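Local structure of choline dehydrogenase and related flavoproteins (Aspergillus oryzae, 3Q9T) at residues S5-V10 / L254-D259; W65-T70 / N84-T89; P225-K230 / V244-A249. The protein is a formate oxidase of the glucose-methanol-choline oxidoreductase family that carries 8-formyl-FAD at its catalytic site. One frame throughout, in Å; residues are numbered along the deposited sequence.

Contact 1: S5-V10 / L254-D259; sequences SHFDFV and LNFFAD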
loop_
_atom_site.group_PDB
_atom_site.type_symbol
_atom_site.label_atom_id
_atom_site.label_comp_id
_atom_site.label_asym_id
_atom_site.label_seq_id
_atom_site.Cartn_x
_atom_site.Cartn_y
_atom_site.Cartn_z
ATOM N N SER A 5 -1.944 -43.612 6.778
ATOM C CA SER A 5 -0.693 -44.131 7.349
ATOM C C SER A 5 -0.343 -43.574 8.723
ATOM O O SER A 5 -0.603 -42.415 9.019
ATOM C CB SER A 5 0.468 -43.844 6.407
ATOM O OG SER A 5 0.516 -44.811 5.391
ATOM N N HIS A 6 0.261 -44.411 9.557
ATOM C CA HIS A 6 0.666 -44.005 10.901
ATOM C C HIS A 6 2.187 -43.839 10.963
ATOM O O HIS A 6 2.929 -44.578 10.326
ATOM C CB HIS A 6 0.236 -45.057 11.931
ATOM C CG HIS A 6 -1.216 -45.010 12.279
ATOM N ND1 HIS A 6 -1.664 -44.848 13.576
ATOM C CD2 HIS A 6 -2.324 -45.104 11.504
ATOM C CE1 HIS A 6 -2.985 -44.827 13.579
ATOM N NE2 HIS A 6 -3.409 -44.981 12.336
ATOM N N PHE A 7 2.647 -42.864 11.735
ATOM C CA PHE A 7 4.070 -42.683 11.958
ATOM C C PHE A 7 4.218 -42.311 13.414
ATOM O O PHE A 7 3.287 -41.747 13.986
ATOM C CB PHE A 7 4.620 -41.566 11.072
ATOM C CG PHE A 7 4.414 -41.797 9.600
ATOM C CD1 PHE A 7 5.443 -42.281 8.810
ATOM C CD2 PHE A 7 3.192 -41.518 9.003
ATOM C CE1 PHE A 7 5.260 -42.499 7.440
ATOM C CE2 PHE A 7 3.001 -41.732 7.641
ATOM C CZ PHE A 7 4.041 -42.224 6.860
ATOM N N ASP A 8 5.363 -42.631 14.022
ATOM C CA ASP A 8 5.650 -42.171 15.385
ATOM C C ASP A 8 5.513 -40.654 15.509
ATOM O O ASP A 8 4.870 -40.144 16.443
ATOM C CB ASP A 8 7.057 -42.587 15.830
ATOM C CG ASP A 8 7.107 -44.007 16.392
ATOM O OD1 ASP A 8 6.048 -44.653 16.501
ATOM O OD2 ASP A 8 8.214 -44.468 16.743
ATOM N N PHE A 9 6.133 -39.932 14.579
ATOM C CA PHE A 9 6.108 -38.470 14.620
ATOM C C PHE A 9 5.767 -37.887 13.268
ATOM O O PHE A 9 6.329 -38.292 12.238
ATOM C CB PHE A 9 7.446 -37.899 15.087
ATOM C CG PHE A 9 7.800 -38.279 16.488
ATOM C CD1 PHE A 9 7.141 -37.702 17.559
ATOM C CD2 PHE A 9 8.790 -39.218 16.737
ATOM C CE1 PHE A 9 7.469 -38.049 18.847
ATOM C CE2 PHE A 9 9.122 -39.578 18.030
ATOM C CZ PHE A 9 8.461 -39.001 19.087
ATOM N N VAL A 10 4.850 -36.923 13.279
ATOM C CA VAL A 10 4.500 -36.202 12.056
ATOM C C VAL A 10 4.967 -34.759 12.189
ATOM O O VAL A 10 4.598 -34.077 13.137
ATOM C CB VAL A 10 2.987 -36.240 11.795
ATOM C CG1 VAL A 10 2.622 -35.358 10.625
ATOM C CG2 VAL A 10 2.510 -37.691 11.557
ATOM N N LEU A 254 -6.027 -36.448 2.337
ATOM C CA LEU A 254 -5.360 -37.593 2.946
ATOM C C LEU A 254 -5.201 -37.325 4.435
ATOM O O LEU A 254 -4.892 -36.203 4.838
ATOM C CB LEU A 254 -3.984 -37.789 2.308
ATOM C CG LEU A 254 -3.803 -38.777 1.158
ATOM C CD1 LEU A 254 -5.036 -38.862 0.284
ATOM C CD2 LEU A 254 -2.582 -38.409 0.342
ATOM N N ASN A 255 -5.431 -38.342 5.257
ATOM C CA ASN A 255 -5.133 -38.227 6.679
ATOM C C ASN A 255 -3.861 -38.995 7.015
ATOM O O ASN A 255 -3.684 -40.123 6.564
ATOM C CB ASN A 255 -6.295 -38.742 7.528
ATOM C CG ASN A 255 -7.621 -38.153 7.111
ATOM O OD1 ASN A 255 -7.795 -36.933 7.097
ATOM N ND2 ASN A 255 -8.565 -39.020 6.739
ATOM N N PHE A 256 -2.969 -38.373 7.784
ATOM C CA PHE A 256 -1.809 -39.081 8.334
ATOM C C PHE A 256 -1.818 -38.938 9.847
ATOM O O PHE A 256 -2.156 -37.874 10.373
ATOM C CB PHE A 256 -0.495 -38.559 7.773
ATOM C CG PHE A 256 -0.372 -38.680 6.281
ATOM C CD1 PHE A 256 -0.217 -39.924 5.677
ATOM C CD2 PHE A 256 -0.395 -37.549 5.479
ATOM C CE1 PHE A 256 -0.098 -40.039 4.304
ATOM C CE2 PHE A 256 -0.277 -37.650 4.095
ATOM C CZ PHE A 256 -0.129 -38.898 3.506
ATOM N N PHE A 257 -1.439 -40.009 10.540
ATOM C CA PHE A 257 -1.591 -40.074 11.986
ATOM C C PHE A 257 -0.257 -40.213 12.677
ATOM O O PHE A 257 0.663 -40.859 12.157
ATOM C CB PHE A 257 -2.515 -41.234 12.371
ATOM C CG PHE A 257 -3.926 -41.054 11.888
ATOM C CD1 PHE A 257 -4.845 -40.360 12.647
ATOM C CD2 PHE A 257 -4.320 -41.558 10.667
ATOM C CE1 PHE A 257 -6.142 -40.168 12.200
ATOM C CE2 PHE A 257 -5.619 -41.366 10.209
ATOM C CZ PHE A 257 -6.526 -40.680 10.982
ATOM N N ALA A 258 -0.153 -39.589 13.845
ATOM C CA ALA A 258 1.052 -39.699 14.640
ATOM C C ALA A 258 0.738 -40.567 15.836
ATOM O O ALA A 258 -0.229 -40.320 16.553
ATOM C CB ALA A 258 1.547 -38.319 15.091
ATOM N N ASP A 259 1.560 -41.582 16.053
ATOM C CA ASP A 259 1.387 -42.443 17.215
ATOM C C ASP A 259 2.001 -41.860 18.484
ATOM O O ASP A 259 1.571 -42.175 19.583
ATOM C CB ASP A 259 1.913 -43.835 16.907
ATOM C CG ASP A 259 1.087 -44.511 15.848
ATOM O OD1 ASP A 259 -0.128 -44.207 15.793
ATOM O OD2 ASP A 259 1.641 -45.300 15.058
HETATM O O HOH W 1 4.093 -46.058 14.938
#
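S5 CB lies at the edge of the F256 ring, 4.0 Å from CD1. F7, alongside, also brings CE2 toward CD1.

F257 N donates to S5 O at 3.0 Å and F257 O accepts from F7 N at 2.9 Å, both bonds to segment 5-10. This is parallel pairing, H6 level with F257 and F7 with A258. F257 CB sits over the centre of the H6 imidazole, 3.7 Å from its centroid, as a CH-pi contact. The ring planes are 25° apart and the centroids 5.2 Å apart, so CB, not the F257 ring, lies over the imidazole.

A258 places CB against V10 CG2 at 3.7 Å.

D259 N donates to F7 O at 2.7 Å. Its OD1 accepts a hydrogen bond from H6 ND1 through the syn lone pair, at 2.8 Å and almost in the imidazole plane. With CG anti to the carbonyl carbon (chi1 -66°), the carboxylate reaches that ring edge. A water bridges D259 OD2 and D8 OD1.

Strand 6-7 is the outermost strand, within this chain, of a four-stranded mixed sheet. After the corner at D8, strand 9-12 enters the parallel sheet between 33-36 and 261-264, as fits the Rossmann-type FAD-binding domain of this family.

Contact 2: W65-T70 / N84-T89; sequences WAYKTT and NTRGKT. With FAY ([(2R,3S,4R,5R)-5-(6-amino-9H-purin-9-yl)-3,4-dihydroxytetrahydrofuran-2-yl]methyl (2R,3S,4S)-5-(8-formyl-7-methyl-2,4-dioxo-3,4-dihydrobenzo[g]pteridin-10(2H)-yl)-2,3,4-trihydroxypentyl dihydrogen diphosphate), chain D.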
loop_
_atom_site.group_PDB
_atom_site.type_symbol
_atom_site.label_atom_id
_atom_site.label_comp_id
_atom_site.label_asym_id
_atom_site.label_seq_id
_atom_site.Cartn_x
_atom_site.Cartn_y
_atom_site.Cartn_z
ATOM N N TRP A 65 5.940 -18.226 -1.248
ATOM C CA TRP A 65 4.541 -18.016 -0.893
ATOM C C TRP A 65 4.049 -16.662 -1.397
ATOM O O TRP A 65 2.907 -16.528 -1.804
ATOM C CB TRP A 65 4.323 -18.126 0.621
ATOM C CG TRP A 65 4.463 -19.532 1.152
ATOM C CD1 TRP A 65 5.591 -20.107 1.693
ATOM C CD2 TRP A 65 3.446 -20.539 1.185
ATOM N NE1 TRP A 65 5.328 -21.405 2.064
ATOM C CE2 TRP A 65 4.024 -21.701 1.756
ATOM C CE3 TRP A 65 2.100 -20.574 0.790
ATOM C CZ2 TRP A 65 3.301 -22.878 1.946
ATOM C CZ3 TRP A 65 1.381 -21.744 0.980
ATOM C CH2 TRP A 65 1.983 -22.880 1.554
ATOM N N ALA A 66 4.928 -15.668 -1.350
ATOM C CA ALA A 66 4.656 -14.344 -1.891
ATOM C C ALA A 66 3.385 -13.743 -1.298
ATOM O O ALA A 66 2.522 -13.250 -2.016
ATOM C CB ALA A 66 4.597 -14.377 -3.434
ATOM N N TYR A 67 3.284 -13.787 0.024
ATOM C CA TYR A 67 2.150 -13.201 0.726
ATOM C C TYR A 67 2.013 -11.687 0.553
ATOM O O TYR A 67 3.007 -10.940 0.543
ATOM C CB TYR A 67 2.264 -13.474 2.226
ATOM C CG TYR A 67 2.300 -14.930 2.610
ATOM C CD1 TYR A 67 1.221 -15.763 2.348
ATOM C CD2 TYR A 67 3.403 -15.470 3.273
ATOM C CE1 TYR A 67 1.244 -17.104 2.713
ATOM C CE2 TYR A 67 3.435 -16.801 3.637
ATOM C CZ TYR A 67 2.351 -17.611 3.355
ATOM O OH TYR A 67 2.371 -18.925 3.716
ATOM N N LYS A 68 0.768 -11.240 0.466
ATOM C CA LYS A 68 0.438 -9.856 0.763
ATOM C C LYS A 68 0.542 -9.667 2.270
ATOM O O LYS A 68 0.068 -10.520 3.030
ATOM C CB LYS A 68 -1.001 -9.555 0.347
ATOM C CG LYS A 68 -1.264 -9.628 -1.159
ATOM C CD LYS A 68 -2.733 -9.381 -1.439
ATOM C CE LYS A 68 -2.982 -9.074 -2.913
ATOM N NZ LYS A 68 -4.449 -8.941 -3.160
ATOM N N THR A 69 1.171 -8.575 2.708
ATOM C CA THR A 69 1.096 -8.185 4.110
ATOM C C THR A 69 1.182 -6.684 4.347
ATOM O O THR A 69 1.891 -5.967 3.646
ATOM C CB THR A 69 2.116 -8.950 5.051
ATOM O OG1 THR A 69 3.208 -8.104 5.403
ATOM C CG2 THR A 69 2.611 -10.208 4.442
ATOM N N THR A 70 0.432 -6.221 5.341
ATOM C CA THR A 70 0.458 -4.823 5.750
ATOM C C THR A 70 1.723 -4.550 6.558
ATOM O O THR A 70 1.954 -5.161 7.613
ATOM C CB THR A 70 -0.781 -4.463 6.612
ATOM O OG1 THR A 70 -1.971 -4.639 5.843
ATOM C CG2 THR A 70 -0.708 -3.009 7.128
ATOM N N ASN A 84 5.582 -10.567 0.464
ATOM C CA ASN A 84 6.293 -10.743 1.709
ATOM C C ASN A 84 6.833 -12.162 1.673
ATOM O O ASN A 84 6.133 -13.101 2.021
ATOM C CB ASN A 84 5.363 -10.564 2.897
ATOM C CG ASN A 84 6.099 -10.597 4.212
ATOM O OD1 ASN A 84 5.488 -10.690 5.288
ATOM N ND2 ASN A 84 7.416 -10.486 4.145
ATOM N N THR A 85 8.072 -12.298 1.223
ATOM C CA THR A 85 8.658 -13.575 0.836
ATOM C C THR A 85 8.807 -14.577 1.992
ATOM O O THR A 85 9.242 -14.221 3.086
ATOM C CB THR A 85 10.028 -13.310 0.160
ATOM O OG1 THR A 85 9.822 -12.664 -1.112
ATOM C CG2 THR A 85 10.843 -14.583 -0.005
ATOM N N ARG A 86 8.431 -15.826 1.722
ATOM C CA ARG A 86 8.587 -16.961 2.639
ATOM C C ARG A 86 8.861 -18.170 1.771
ATOM O O ARG A 86 8.329 -18.258 0.668
ATOM C CB ARG A 86 7.285 -17.230 3.401
ATOM C CG ARG A 86 6.969 -16.258 4.537
ATOM C CD ARG A 86 7.930 -16.441 5.682
ATOM N NE ARG A 86 8.849 -15.312 5.787
ATOM C CZ ARG A 86 9.791 -15.195 6.714
ATOM N NH1 ARG A 86 9.959 -16.152 7.615
ATOM N NH2 ARG A 86 10.569 -14.114 6.744
ATOM N N GLY A 87 9.663 -19.111 2.268
ATOM C CA GLY A 87 10.026 -20.283 1.490
ATOM C C GLY A 87 8.892 -21.300 1.335
ATOM O O GLY A 87 8.254 -21.696 2.308
ATOM N N LYS A 88 8.647 -21.712 0.100
ATOM C CA LYS A 88 7.674 -22.746 -0.217
ATOM C C LYS A 88 8.425 -23.845 -0.961
ATOM O O LYS A 88 8.607 -23.781 -2.190
ATOM C CB LYS A 88 6.538 -22.173 -1.075
ATOM C CG LYS A 88 5.324 -23.049 -1.158
ATOM C CD LYS A 88 4.231 -22.405 -1.991
ATOM C CE LYS A 88 3.203 -23.444 -2.401
ATOM N NZ LYS A 88 2.086 -22.841 -3.161
ATOM N N THR A 89 8.883 -24.830 -0.186
ATOM C CA THR A 89 9.852 -25.823 -0.625
ATOM C C THR A 89 10.419 -26.512 0.600
ATOM O O THR A 89 10.470 -25.919 1.677
ATOM C CB THR A 89 11.044 -25.202 -1.390
ATOM O OG1 THR A 89 12.030 -26.218 -1.651
ATOM C CG2 THR A 89 11.696 -24.083 -0.579
HETATM P P FAY D . 10.610 -21.448 10.175
HETATM N N1 FAY D . 17.369 -15.138 8.874
HETATM C C2 FAY D . 18.750 -15.150 9.058
HETATM O O2 FAY D . 19.230 -15.613 10.086
HETATM N N3 FAY D . 19.581 -15.102 7.959
HETATM C C4 FAY D . 19.130 -14.484 6.819
HETATM O O4 FAY D . 19.945 -13.788 6.183
HETATM N N5 FAY D . 17.257 -13.857 5.480
HETATM C C6 FAY D . 15.525 -13.714 3.899
HETATM C C7 FAY D . 14.241 -14.004 3.473
HETATM C C8 FAY D . 13.370 -14.687 4.328
HETATM O O8 FAY D . 11.375 -15.912 4.420
HETATM C C9 FAY D . 13.847 -15.176 5.552
HETATM P PA FAY D . 9.801 -21.819 7.489
HETATM C "C1'" FAY D . 14.668 -15.967 8.261
HETATM C C10 FAY D . 16.838 -14.764 7.662
HETATM N N10 FAY D . 15.528 -15.116 7.324
HETATM N N1A FAY D . 0.679 -26.777 4.053
HETATM O O1A FAY D . 9.149 -20.883 6.527
HETATM C C1B FAY D . 5.556 -25.059 4.965
HETATM O O1P FAY D . 10.951 -22.901 10.403
HETATM C "C2'" FAY D . 14.961 -17.477 8.102
HETATM O "O2'" FAY D . 15.023 -17.748 6.748
HETATM C C2A FAY D . 1.863 -27.474 3.895
HETATM O O2A FAY D . 11.269 -22.006 7.259
HETATM C C2B FAY D . 6.328 -24.020 4.172
HETATM O O2B FAY D . 6.368 -24.294 2.783
HETATM O O2P FAY D . 9.958 -20.841 11.404
HETATM C "C3'" FAY D . 14.098 -18.578 8.803
HETATM O "O3'" FAY D . 13.834 -19.741 8.022
HETATM N N3A FAY D . 3.077 -26.870 4.179
HETATM C C3B FAY D . 7.704 -24.134 4.792
HETATM O O3B FAY D . 8.379 -25.211 4.191
HETATM O O3P FAY D . 9.537 -21.321 8.980
HETATM C "C4'" FAY D . 12.779 -18.112 9.366
HETATM O "O4'" FAY D . 13.078 -16.952 10.139
HETATM C C4A FAY D . 3.101 -25.587 4.621
HETATM C C4B FAY D . 7.422 -24.533 6.219
HETATM O O4B FAY D . 6.070 -24.956 6.270
HETATM C C4X FAY D . 17.740 -14.312 6.681
HETATM C "C5'" FAY D . 12.117 -19.225 10.214
HETATM O "O5'" FAY D . 11.882 -20.538 9.685
HETATM C C5A FAY D . 1.919 -24.873 4.796
HETATM C C5B FAY D . 7.673 -23.383 7.175
HETATM O O5B FAY D . 9.064 -23.263 7.348
HETATM C C5X FAY D . 15.916 -14.011 5.201
HETATM C C6A FAY D . 0.694 -25.469 4.504
HETATM N N6A FAY D . -0.436 -24.751 4.576
HETATM N N7A FAY D . 2.239 -23.642 5.245
HETATM C C7M FAY D . 13.771 -13.403 2.170
HETATM C C8A FAY D . 3.580 -23.554 5.372
HETATM C C8M FAY D . 12.173 -15.319 3.729
HETATM C C9A FAY D . 15.104 -14.805 6.027
HETATM N N9A FAY D . 4.123 -24.744 4.985
#
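W65 and K88 make the main side-chain contact. The aliphatic chain of K88 crosses one face of the indole at about a right angle. K88 CB stands 3.6 Å from the centroid of the five-membered ring, a CH-pi contact. The extended chain then brings K88 NZ over the six-membered ring, 4.7 Å from its centroid, as a cation-pi pair. Y67 OH lies over the opposite indole face and is hydrogen-bonded to E270.

Y67 also meets R86. The methylene R86 CG comes in at the edge of the phenol ring, 3.7 Å from Y67 CE2.

Backbone bonds join the segments in antiparallel sense. N84 N donates to Y67 O at 2.6 Å. W65 N donates to R86 O at 3.1 Å.

Side chains add further polar contacts. W65 NE1 points between G87 O and the cofactor ribose oxygen O2B and makes a weak bond to each, at 3.0 Å and 3.2 Å. Both acceptors lie in the indole plane. Separately, R86 NE bonds T85 O within its own segment.

The site belongs to the FAD pocket of the GMC fold. W65 and residues 85-89 line it, from the adenine and its ribose toward the flavin.

Contact 3: P225-K230 / V244-A249; sequences PEVHSK and VTVVTA. With FAY ([(2R,3S,4R,5R)-5-(6-amino-9H-purin-9-yl)-3,4-dihydroxytetrahydrofuran-2-yl]methyl (2R,3S,4S)-5-(8-formyl-7-methyl-2,4-dioxo-3,4-dihydrobenzo[g]pteridin-10(2H)-yl)-2,3,4-trihydroxypentyl dihydrogen diphosphate), chain D.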
loop_
_atom_site.group_PDB
_atom_site.type_symbol
_atom_site.label_atom_id
_atom_site.label_comp_id
_atom_site.label_asym_id
_atom_site.label_seq_id
_atom_site.Cartn_x
_atom_site.Cartn_y
_atom_site.Cartn_z
ATOM N N PRO A 225 5.998 -34.191 -0.141
ATOM C CA PRO A 225 6.024 -32.824 -0.656
ATOM C C PRO A 225 4.770 -32.555 -1.483
ATOM O O PRO A 225 3.991 -33.480 -1.724
ATOM C CB PRO A 225 7.240 -32.842 -1.578
ATOM C CG PRO A 225 7.258 -34.254 -2.128
ATOM C CD PRO A 225 6.742 -35.127 -1.009
ATOM N N GLU A 226 4.585 -31.313 -1.921
ATOM C CA GLU A 226 3.440 -30.954 -2.766
ATOM C C GLU A 226 2.087 -31.289 -2.142
ATOM O O GLU A 226 1.181 -31.686 -2.858
ATOM C CB GLU A 226 3.496 -31.663 -4.118
ATOM C CG GLU A 226 4.840 -31.656 -4.792
ATOM C CD GLU A 226 4.942 -30.590 -5.837
ATOM O OE1 GLU A 226 4.394 -29.488 -5.609
ATOM O OE2 GLU A 226 5.562 -30.858 -6.889
ATOM N N VAL A 227 1.940 -31.132 -0.827
ATOM C CA VAL A 227 0.638 -31.310 -0.198
ATOM C C VAL A 227 0.350 -30.117 0.688
ATOM O O VAL A 227 1.232 -29.625 1.384
ATOM C CB VAL A 227 0.534 -32.609 0.639
ATOM C CG1 VAL A 227 0.709 -33.840 -0.246
ATOM C CG2 VAL A 227 1.547 -32.603 1.795
ATOM N N HIS A 228 -0.894 -29.653 0.652
ATOM C CA HIS A 228 -1.295 -28.465 1.387
ATOM C C HIS A 228 -2.132 -28.874 2.600
ATOM O O HIS A 228 -3.132 -29.605 2.475
ATOM C CB HIS A 228 -2.101 -27.557 0.455
ATOM C CG HIS A 228 -2.223 -26.148 0.935
ATOM N ND1 HIS A 228 -1.379 -25.143 0.514
ATOM C CD2 HIS A 228 -3.099 -25.572 1.792
ATOM C CE1 HIS A 228 -1.728 -24.008 1.092
ATOM N NE2 HIS A 228 -2.769 -24.240 1.872
ATOM N N SER A 229 -1.715 -28.432 3.774
ATOM C CA SER A 229 -2.445 -28.760 5.001
ATOM C C SER A 229 -3.851 -28.174 5.001
ATOM O O SER A 229 -4.067 -27.001 4.642
ATOM C CB SER A 229 -1.685 -28.285 6.243
ATOM O OG SER A 229 -1.580 -26.866 6.263
ATOM N N LYS A 230 -4.809 -29.002 5.396
ATOM C CA LYS A 230 -6.169 -28.546 5.567
ATOM C C LYS A 230 -6.450 -28.251 7.026
ATOM O O LYS A 230 -7.043 -27.226 7.346
ATOM C CB LYS A 230 -7.153 -29.596 5.066
ATOM C CG LYS A 230 -8.579 -29.217 5.334
ATOM C CD LYS A 230 -9.514 -30.374 5.022
ATOM C CE LYS A 230 -10.885 -30.138 5.634
ATOM N NZ LYS A 230 -11.794 -31.296 5.364
ATOM N N VAL A 244 -2.741 -35.176 10.973
ATOM C CA VAL A 244 -3.022 -34.028 10.130
ATOM C C VAL A 244 -3.692 -34.433 8.828
ATOM O O VAL A 244 -3.411 -35.500 8.281
ATOM C CB VAL A 244 -1.715 -33.288 9.774
ATOM C CG1 VAL A 244 -0.871 -34.134 8.833
ATOM C CG2 VAL A 244 -2.024 -31.960 9.134
ATOM N N THR A 245 -4.550 -33.559 8.316
ATOM C CA THR A 245 -5.178 -33.762 7.012
ATOM C C THR A 245 -4.550 -32.848 5.954
ATOM O O THR A 245 -4.345 -31.646 6.188
ATOM C CB THR A 245 -6.710 -33.539 7.074
ATOM O OG1 THR A 245 -7.291 -34.425 8.041
ATOM C CG2 THR A 245 -7.356 -33.800 5.706
ATOM N N VAL A 246 -4.231 -33.423 4.796
ATOM C CA VAL A 246 -3.604 -32.672 3.710
ATOM C C VAL A 246 -4.322 -32.882 2.392
ATOM O O VAL A 246 -5.053 -33.857 2.221
ATOM C CB VAL A 246 -2.109 -33.029 3.532
ATOM C CG1 VAL A 246 -1.337 -32.716 4.812
ATOM C CG2 VAL A 246 -1.954 -34.480 3.146
ATOM N N VAL A 247 -4.121 -31.949 1.465
ATOM C CA VAL A 247 -4.701 -32.050 0.138
ATOM C C VAL A 247 -3.593 -32.226 -0.892
ATOM O O VAL A 247 -2.606 -31.499 -0.871
ATOM C CB VAL A 247 -5.506 -30.777 -0.202
ATOM C CG1 VAL A 247 -6.226 -30.929 -1.544
ATOM C CG2 VAL A 247 -6.481 -30.482 0.903
ATOM N N THR A 248 -3.752 -33.198 -1.783
ATOM C CA THR A 248 -2.741 -33.457 -2.803
ATOM C C THR A 248 -2.922 -32.583 -4.025
ATOM O O THR A 248 -3.949 -31.925 -4.182
ATOM C CB THR A 248 -2.752 -34.927 -3.274
ATOM O OG1 THR A 248 -4.003 -35.224 -3.901
ATOM C CG2 THR A 248 -2.515 -35.876 -2.110
ATOM N N ALA A 249 -1.921 -32.610 -4.899
ATOM C CA ALA A 249 -1.940 -31.890 -6.171
ATOM C C ALA A 249 -3.162 -32.244 -7.007
ATOM O O ALA A 249 -3.697 -31.406 -7.742
ATOM C CB ALA A 249 -0.674 -32.187 -6.949
HETATM P P FAY D . 10.610 -21.448 10.175
HETATM N N1 FAY D . 17.369 -15.138 8.874
HETATM C C2 FAY D . 18.750 -15.150 9.058
HETATM O O2 FAY D . 19.230 -15.613 10.086
HETATM N N3 FAY D . 19.581 -15.102 7.959
HETATM C C4 FAY D . 19.130 -14.484 6.819
HETATM O O4 FAY D . 19.945 -13.788 6.183
HETATM N N5 FAY D . 17.257 -13.857 5.480
HETATM C C6 FAY D . 15.525 -13.714 3.899
HETATM C C7 FAY D . 14.241 -14.004 3.473
HETATM C C8 FAY D . 13.370 -14.687 4.328
HETATM O O8 FAY D . 11.375 -15.912 4.420
HETATM C C9 FAY D . 13.847 -15.176 5.552
HETATM P PA FAY D . 9.801 -21.819 7.489
HETATM C "C1'" FAY D . 14.668 -15.967 8.261
HETATM C C10 FAY D . 16.838 -14.764 7.662
HETATM N N10 FAY D . 15.528 -15.116 7.324
HETATM N N1A FAY D . 0.679 -26.777 4.053
HETATM O O1A FAY D . 9.149 -20.883 6.527
HETATM C C1B FAY D . 5.556 -25.059 4.965
HETATM O O1P FAY D . 10.951 -22.901 10.403
HETATM C "C2'" FAY D . 14.961 -17.477 8.102
HETATM O "O2'" FAY D . 15.023 -17.748 6.748
HETATM C C2A FAY D . 1.863 -27.474 3.895
HETATM O O2A FAY D . 11.269 -22.006 7.259
HETATM C C2B FAY D . 6.328 -24.020 4.172
HETATM O O2B FAY D . 6.368 -24.294 2.783
HETATM O O2P FAY D . 9.958 -20.841 11.404
HETATM C "C3'" FAY D . 14.098 -18.578 8.803
HETATM O "O3'" FAY D . 13.834 -19.741 8.022
HETATM N N3A FAY D . 3.077 -26.870 4.179
HETATM C C3B FAY D . 7.704 -24.134 4.792
HETATM O O3B FAY D . 8.379 -25.211 4.191
HETATM O O3P FAY D . 9.537 -21.321 8.980
HETATM C "C4'" FAY D . 12.779 -18.112 9.366
HETATM O "O4'" FAY D . 13.078 -16.952 10.139
HETATM C C4A FAY D . 3.101 -25.587 4.621
HETATM C C4B FAY D . 7.422 -24.533 6.219
HETATM O O4B FAY D . 6.070 -24.956 6.270
HETATM C C4X FAY D . 17.740 -14.312 6.681
HETATM C "C5'" FAY D . 12.117 -19.225 10.214
HETATM O "O5'" FAY D . 11.882 -20.538 9.685
HETATM C C5A FAY D . 1.919 -24.873 4.796
HETATM C C5B FAY D . 7.673 -23.383 7.175
HETATM O O5B FAY D . 9.064 -23.263 7.348
HETATM C C5X FAY D . 15.916 -14.011 5.201
HETATM C C6A FAY D . 0.694 -25.469 4.504
HETATM N N6A FAY D . -0.436 -24.751 4.576
HETATM N N7A FAY D . 2.239 -23.642 5.245
HETATM C C7M FAY D . 13.771 -13.403 2.170
HETATM C C8A FAY D . 3.580 -23.554 5.372
HETATM C C8M FAY D . 12.173 -15.319 3.729
HETATM C C9A FAY D . 15.104 -14.805 6.027
HETATM N N9A FAY D . 4.123 -24.744 4.985
HETATM O O HOH W 2 0.543 -33.867 -4.130
#
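V227 and V246 pack against each other in a beta hairpin formed by strands 227-235 and 240-248. Their side chains meet at an oblique angle on one face of the sheet, with V227 CB 3.9 Å from V246 CB. V246 CG1 also approaches S229 CA. Around this pair, V36 of the neighbouring parallel sheet touches both valines.

H228 and V247 form an antiparallel hydrogen-bonded pair. H228 N donates to V247 O at 2.9 Å, and V247 N donates to H228 O at 2.7 Å. Both side chains start on the sheet face away from the two valines. The H228 ring then leaves the hairpin. With CG anti to the backbone N (chi1 -163°), it swings to the adenine, whose amino nitrogen N6A lies over one ring face, 3.6 Å from NE2. The H228 ring also stacks on F441, and its NE2 is hydrogen-bonded to P440 O.

K230 and T245 run side by side, with K230 CD 4.1 Å from T245 CG2. K230 N donates to T245 O at 2.8 Å. The extended lysine carries NZ on to a salt bridge with E253.

A water bridges E226 O and A249 N.

S229 is a known FAD-binding residue. Its OG is hydrogen-bonded to Q266. Its backbone N donates to adenine N1A at 2.9 Å, with an almost straight N-H...N angle of 176°.

How the contacts relate
Contacts 1 and 3 belong to the same four-stranded mixed sheet. Contact 1 joins its edge strand 6-7 to 253-258, and contact 3 pairs 240-248 with the other edge strand, 227-235. The middle strands connect them through hydrogen bonds between L254 N and V246 O and between N255 OD1 and T245 OG1. Both are partly buried and lie far from the chain centre. Contact 2 is buried; its centre lies about 12 Å from the chain centre. It relies more on ring faces than on sheet pairing. Contacts 2 and 3 both touch the cofactor, contact 2 along the adenine and ribose, contact 3 at the N1A edge of the adenine. They meet at W65 and H228. Contact 1 instead has a histidine-carboxylate bond.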